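Local coordinates for protein L-amino acid deaminase (Proteus vulgaris, PDB 5HXW) that probably catalyses the FAD-dependent oxidative deamination of L-amino acids as a membrane-bound bacterial flavoenzyme, at residues A[257-262]-A[298-303]; A[264-269]-A[384-389]. One frame throughout, in Å; residues are numbered along the deposited sequence.

Contact 1 (A[257-262]-A[298-303]). With 16A (cetyl-trimethyl-ammonium), chain J.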
loop_
_atom_site.group_PDB
_atom_site.type_symbol
_atom_site.label_atom_id
_atom_site.label_comp_id
_atom_site.label_asym_id
_atom_site.label_seq_id
_atom_site.Cartn_x
_atom_site.Cartn_y
_atom_site.Cartn_z
ATOM N N LEU A 257 8.855 6.228 -9.114
ATOM C CA LEU A 257 9.903 6.890 -8.351
ATOM C C LEU A 257 9.728 6.600 -6.865
ATOM O O LEU A 257 8.590 6.501 -6.396
ATOM C CB LEU A 257 9.921 8.402 -8.624
ATOM C CG LEU A 257 10.446 8.884 -9.985
ATOM C CD1 LEU A 257 10.487 10.403 -10.030
ATOM C CD2 LEU A 257 11.827 8.322 -10.296
ATOM N N PRO A 258 10.849 6.448 -6.123
ATOM C CA PRO A 258 10.762 6.205 -4.682
ATOM C C PRO A 258 10.209 7.395 -3.891
ATOM O O PRO A 258 10.433 8.551 -4.253
ATOM C CB PRO A 258 12.214 5.924 -4.281
ATOM C CG PRO A 258 13.030 6.605 -5.320
ATOM C CD PRO A 258 12.250 6.424 -6.586
ATOM N N ALA A 259 9.474 7.080 -2.829
ATOM C CA ALA A 259 8.983 8.061 -1.867
ATOM C C ALA A 259 9.137 7.492 -0.460
ATOM O O ALA A 259 9.021 6.281 -0.259
ATOM C CB ALA A 259 7.532 8.401 -2.154
ATOM N N TYR A 260 9.404 8.364 0.504
ATOM C CA TYR A 260 9.587 7.956 1.893
ATOM C C TYR A 260 8.731 8.774 2.848
ATOM O O TYR A 260 8.525 9.974 2.642
ATOM C CB TYR A 260 11.062 8.056 2.289
ATOM C CG TYR A 260 11.893 6.908 1.784
ATOM C CD1 TYR A 260 12.499 6.955 0.521
ATOM C CD2 TYR A 260 12.073 5.759 2.561
ATOM C CE1 TYR A 260 13.259 5.890 0.048
ATOM C CE2 TYR A 260 12.838 4.694 2.100
ATOM C CZ TYR A 260 13.424 4.763 0.846
ATOM O OH TYR A 260 14.178 3.709 0.390
ATOM N N GLN A 261 8.234 8.108 3.888
ATOM C CA GLN A 261 7.484 8.763 4.955
ATOM C C GLN A 261 7.738 8.080 6.293
ATOM O O GLN A 261 7.634 6.854 6.414
ATOM C CB GLN A 261 5.987 8.790 4.644
ATOM C CG GLN A 261 5.179 9.669 5.590
ATOM C CD GLN A 261 3.687 9.614 5.331
ATOM O OE1 GLN A 261 3.119 8.549 5.073
ATOM N NE2 GLN A 261 3.041 10.770 5.402
ATOM N N SER A 262 8.077 8.894 7.287
ATOM C CA SER A 262 8.269 8.421 8.649
ATOM C C SER A 262 6.924 8.181 9.329
ATOM O O SER A 262 5.958 8.920 9.108
ATOM C CB SER A 262 9.103 9.420 9.441
ATOM O OG SER A 262 10.389 9.571 8.868
ATOM N N ARG A 298 2.654 14.854 7.598
ATOM C CA ARG A 298 2.123 14.842 6.231
ATOM C C ARG A 298 3.224 14.694 5.172
ATOM O O ARG A 298 2.954 14.225 4.064
ATOM C CB ARG A 298 1.248 16.082 5.954
ATOM C CG ARG A 298 2.000 17.374 5.673
ATOM C CD ARG A 298 1.059 18.528 5.360
ATOM N NE ARG A 298 0.788 19.356 6.538
ATOM C CZ ARG A 298 1.580 20.333 6.989
ATOM N NH1 ARG A 298 1.227 21.023 8.067
ATOM N NH2 ARG A 298 2.723 20.627 6.375
ATOM N N VAL A 299 4.452 15.070 5.544
ATOM C CA VAL A 299 5.587 15.228 4.624
ATOM C C VAL A 299 6.057 13.912 3.985
ATOM O O VAL A 299 6.457 12.973 4.683
ATOM C CB VAL A 299 6.763 15.976 5.313
ATOM C CG1 VAL A 299 7.981 16.067 4.403
ATOM C CG2 VAL A 299 6.332 17.374 5.744
ATOM N N ILE A 300 5.985 13.869 2.654
ATOM C CA ILE A 300 6.531 12.778 1.838
ATOM C C ILE A 300 7.891 13.213 1.278
ATOM O O ILE A 300 8.009 14.279 0.668
ATOM C CB ILE A 300 5.573 12.380 0.675
ATOM C CG1 ILE A 300 4.136 12.103 1.170
ATOM C CG2 ILE A 300 6.133 11.216 -0.144
ATOM C CD1 ILE A 300 3.935 10.857 2.016
ATOM N N VAL A 301 8.910 12.384 1.500
ATOM C CA VAL A 301 10.266 12.655 1.026
ATOM C C VAL A 301 10.537 11.838 -0.239
ATOM O O VAL A 301 10.500 10.609 -0.207
ATOM C CB VAL A 301 11.324 12.377 2.133
ATOM C CG1 VAL A 301 12.737 12.357 1.569
ATOM C CG2 VAL A 301 11.231 13.416 3.239
ATOM N N ALA A 302 10.789 12.530 -1.350
ATOM C CA ALA A 302 11.200 11.876 -2.595
ATOM C C ALA A 302 12.716 12.002 -2.803
ATOM O O ALA A 302 13.210 13.099 -3.109
ATOM C CB ALA A 302 10.429 12.429 -3.790
ATOM N N PRO A 303 13.462 10.887 -2.616
ATOM C CA PRO A 303 14.910 10.932 -2.848
ATOM C C PRO A 303 15.246 10.986 -4.335
ATOM O O PRO A 303 14.521 10.418 -5.155
ATOM C CB PRO A 303 15.417 9.627 -2.229
ATOM C CG PRO A 303 14.251 8.699 -2.276
ATOM C CD PRO A 303 13.012 9.547 -2.184
HETATM C C1 16A J . 11.824 16.747 -10.320
HETATM C C2 16A J . 11.708 15.375 -9.694
HETATM C C3 16A J . 10.305 15.146 -9.142
HETATM C C4 16A J . 10.239 13.845 -8.352
HETATM C C5 16A J . 9.082 13.860 -7.363
HETATM C C6 16A J . 8.522 12.457 -7.173
HETATM C C7 16A J . 7.222 12.487 -6.378
HETATM C C8 16A J . 7.066 11.216 -5.555
HETATM C C9 16A J . 5.599 10.820 -5.456
HETATM C C10 16A J . 5.094 10.930 -4.021
HETATM C C11 16A J . 3.664 11.454 -3.972
HETATM C C12 16A J . 2.680 10.331 -3.663
HETATM C C13 16A J . 1.918 10.593 -2.369
HETATM C C14 16A J . 1.214 9.327 -1.893
HETATM C C15 16A J . 1.334 9.165 -0.380
HETATM C C16 16A J . 0.086 8.476 0.192
HETATM N N1 16A J . 0.270 7.644 1.410
HETATM C C17 16A J . -1.058 7.197 1.846
HETATM C C18 16A J . 1.060 6.433 1.153
HETATM C C19 16A J . 0.865 8.394 2.529
HETATM O O HOH W 1 11.954 9.853 -6.311
#
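Tyr260 and Val301 form the one bridge between 257-262 and 298-303, a hydrogen-bonded antiparallel pair, Tyr260 N reaching Val301 O at 2.6 Å and Val301 N returning to Tyr260 O at 2.7 Å. The side chains beside that bridge divide between two surroundings. On one, the Tyr260 ring meets Pro303 edge-on, its CD1 lying 3.7 Å from Pro303 CG, and Gln333 of helix 332-339 touches both residues. On the other, Ala259 CB rests against Ile300 CG2 at 3.7 Å.

Gln261 illustrates how one extended side chain can link the strands to a ligand. Its CB starts 3.9 Å from Ile300 CD1. CG, set opposite the backbone N (chi1 -170°), passes Val299 O at 3.7 Å, and CD comes to 3.5 Å from the same Ile300 CD1. The amide then divides: NE2 lies against the Ile300 CD1 methyl, while OE1 lies 3.4 Å from C19, an N-methyl carbon of the bound cetyl-trimethyl-ammonium. Gln261 also touches the FAD.

Leu257, Ala259, Ile300 and Ala302 follow the detergent's alkyl chain, and a water donates to both Pro258 O and Pro303 O. The chemistry is that of an amphiphile site: hydrocarbon lies along aliphatic side chains, and the partial negative charge of the Gln261 amide oxygen probably favours the cationic head beside it, on a residue that also contacts the flavin cofactor.

Contact 2 (A[264-269]-A[384-389])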
loop_
_atom_site.group_PDB
_atom_site.type_symbol
_atom_site.label_atom_id
_atom_site.label_comp_id
_atom_site.label_asym_id
_atom_site.label_seq_id
_atom_site.Cartn_x
_atom_site.Cartn_y
_atom_site.Cartn_z
ATOM N N GLN A 264 5.167 6.747 13.299
ATOM C CA GLN A 264 5.361 6.416 14.712
ATOM C C GLN A 264 4.094 5.862 15.371
ATOM O O GLN A 264 2.981 6.048 14.866
ATOM C CB GLN A 264 5.960 7.597 15.501
ATOM C CG GLN A 264 5.083 8.838 15.594
ATOM C CD GLN A 264 5.821 10.078 16.067
ATOM O OE1 GLN A 264 6.853 10.000 16.736
ATOM N NE2 GLN A 264 5.280 11.239 15.726
ATOM N N LEU A 265 4.292 5.173 16.493
ATOM C CA LEU A 265 3.224 4.523 17.240
ATOM C C LEU A 265 3.355 4.878 18.716
ATOM O O LEU A 265 4.420 4.688 19.316
ATOM C CB LEU A 265 3.313 3.006 17.057
ATOM C CG LEU A 265 2.015 2.211 16.924
ATOM C CD1 LEU A 265 1.684 1.977 15.454
ATOM C CD2 LEU A 265 2.150 0.886 17.660
ATOM N N ILE A 266 2.276 5.409 19.289
ATOM C CA ILE A 266 2.239 5.779 20.712
ATOM C C ILE A 266 1.151 5.035 21.486
ATOM O O ILE A 266 0.155 4.590 20.904
ATOM C CB ILE A 266 2.126 7.311 20.944
ATOM C CG1 ILE A 266 0.925 7.908 20.189
ATOM C CG2 ILE A 266 3.439 7.999 20.584
ATOM C CD1 ILE A 266 0.520 9.296 20.641
ATOM N N SER A 267 1.362 4.906 22.793
ATOM C CA SER A 267 0.423 4.238 23.695
ATOM C C SER A 267 -0.886 5.014 23.877
ATOM O O SER A 267 -0.948 6.226 23.638
ATOM C CB SER A 267 1.089 3.981 25.049
ATOM O OG SER A 267 1.506 5.195 25.646
ATOM N N GLY A 268 -1.926 4.296 24.301
ATOM C CA GLY A 268 -3.251 4.870 24.515
ATOM C C GLY A 268 -3.395 5.751 25.744
ATOM O O GLY A 268 -2.412 6.052 26.437
ATOM N N SER A 269 -4.636 6.161 25.996
ATOM C CA SER A 269 -4.997 7.041 27.111
ATOM C C SER A 269 -6.485 6.870 27.447
ATOM O O SER A 269 -7.289 6.618 26.544
ATOM C CB SER A 269 -4.700 8.502 26.748
ATOM O OG SER A 269 -5.056 9.385 27.793
ATOM N N SER A 384 1.481 9.753 26.809
ATOM C CA SER A 384 1.676 8.591 25.939
ATOM C C SER A 384 3.150 8.280 25.704
ATOM O O SER A 384 3.954 9.179 25.431
ATOM C CB SER A 384 0.964 8.781 24.599
ATOM O OG SER A 384 -0.442 8.797 24.762
ATOM N N LYS A 385 3.486 6.997 25.825
ATOM C CA LYS A 385 4.840 6.500 25.590
ATOM C C LYS A 385 5.036 6.082 24.137
ATOM O O LYS A 385 4.095 5.640 23.472
ATOM C CB LYS A 385 5.172 5.342 26.539
ATOM C CG LYS A 385 5.529 5.793 27.948
ATOM C CD LYS A 385 5.795 4.617 28.874
ATOM C CE LYS A 385 6.115 5.098 30.281
ATOM N NZ LYS A 385 6.694 4.016 31.123
ATOM N N LEU A 386 6.270 6.230 23.664
ATOM C CA LEU A 386 6.651 5.914 22.294
ATOM C C LEU A 386 6.907 4.413 22.159
ATOM O O LEU A 386 7.798 3.871 22.817
ATOM C CB LEU A 386 7.900 6.722 21.935
ATOM C CG LEU A 386 8.208 7.202 20.518
ATOM C CD1 LEU A 386 7.154 8.162 19.982
ATOM C CD2 LEU A 386 9.570 7.877 20.544
ATOM N N ILE A 387 6.110 3.749 21.320
ATOM C CA ILE A 387 6.211 2.292 21.108
ATOM C C ILE A 387 7.182 1.935 19.968
ATOM O O ILE A 387 8.128 1.171 20.180
ATOM C CB ILE A 387 4.819 1.628 20.907
ATOM C CG1 ILE A 387 3.965 1.779 22.176
ATOM C CG2 ILE A 387 4.952 0.151 20.530
ATOM C CD1 ILE A 387 2.475 1.626 21.953
ATOM N N ASP A 388 6.943 2.484 18.774
ATOM C CA ASP A 388 7.740 2.163 17.587
ATOM C C ASP A 388 7.839 3.335 16.607
ATOM O O ASP A 388 6.885 4.101 16.446
ATOM C CB ASP A 388 7.168 0.926 16.877
ATOM C CG ASP A 388 8.192 0.213 15.988
ATOM O OD1 ASP A 388 9.368 0.641 15.903
ATOM O OD2 ASP A 388 7.809 -0.804 15.370
ATOM N N GLN A 389 9.002 3.456 15.966
ATOM C CA GLN A 389 9.275 4.487 14.959
ATOM C C GLN A 389 9.985 3.867 13.758
ATOM O O GLN A 389 11.022 3.215 13.913
ATOM C CB GLN A 389 10.139 5.610 15.541
ATOM C CG GLN A 389 9.440 6.522 16.536
ATOM C CD GLN A 389 10.360 7.591 17.094
ATOM O OE1 GLN A 389 11.382 7.293 17.709
ATOM N NE2 GLN A 389 9.989 8.847 16.896
#
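Opposite Leu265 the partner strand spends two residues, Ile387 and Asp388, where one would do: a classic beta bulge in an otherwise regular antiparallel pairing. Leu265 O takes the Ile387 amide, N to O 2.8 Å. The same Leu265 O accepts more weakly from Asp388 N at 3.4 Å. Ile387 adopts a helix-like psi of -56°, which brings the two successive N-H groups toward one carbonyl. Asp388 O repays the strand by accepting from Leu265 N at 2.8 Å, and Asp388 turns its OD2 to a hydrogen bond with His24 NE2.

Bulging also turns the Ile387 side chain toward the partner strand. CG2 lies 4.1 Å from Leu265 CD2, and CD1 reaches over the peptide between Ile266 and Ser267.

On the face carrying Gln264, Ile266, Leu386 and Gln389, the two glutamines run alongside each other in the same direction, their amide planes only 2° apart. Gln389 NE2 gives a weak bond to Gln264 OE1 (3.3 Å), whereas Gln264 NE2 is taken by Leu367 O of helix 364-377. Leu386 CD1 packs on Ile266 CG2 at 3.8 Å.

Past the strand end, two serines take over. Ser267 OG sits between its backbone N and carbonyl carbon (chi1 60°), placed to accept from Lys385 N at 2.7 Å while Ser267 N bonds to Lys385 O. Ser384 OG donates to Ser267 O at 2.9 Å, arriving above the carbonyl plane.

A register shift of this kind is typical of antiparallel sheets; here it falls at the start of strand 386-396, in the large mixed sheet of a DAO-type flavoenzyme.

Strand 257-266 belongs to both contacts: its first half pairs with the end of strand 293-303 in contact 1, its last residues with the start of strand 386-396 in contact 2. The centres lie about 22 Å apart in the large mixed sheet, where 257-266 runs between these two antiparallel neighbours. Along the chain the segments come in the order 257-262, 264-269, 298-303, 384-389, so the two pairings interleave. One central strand thus brings together distant parts of the sequence. Contact 1 lies at the FAD and detergent pockets; contact 2 carries the same sheet outward, its Gln264 side chain about 11 Å from the flavin cofactor.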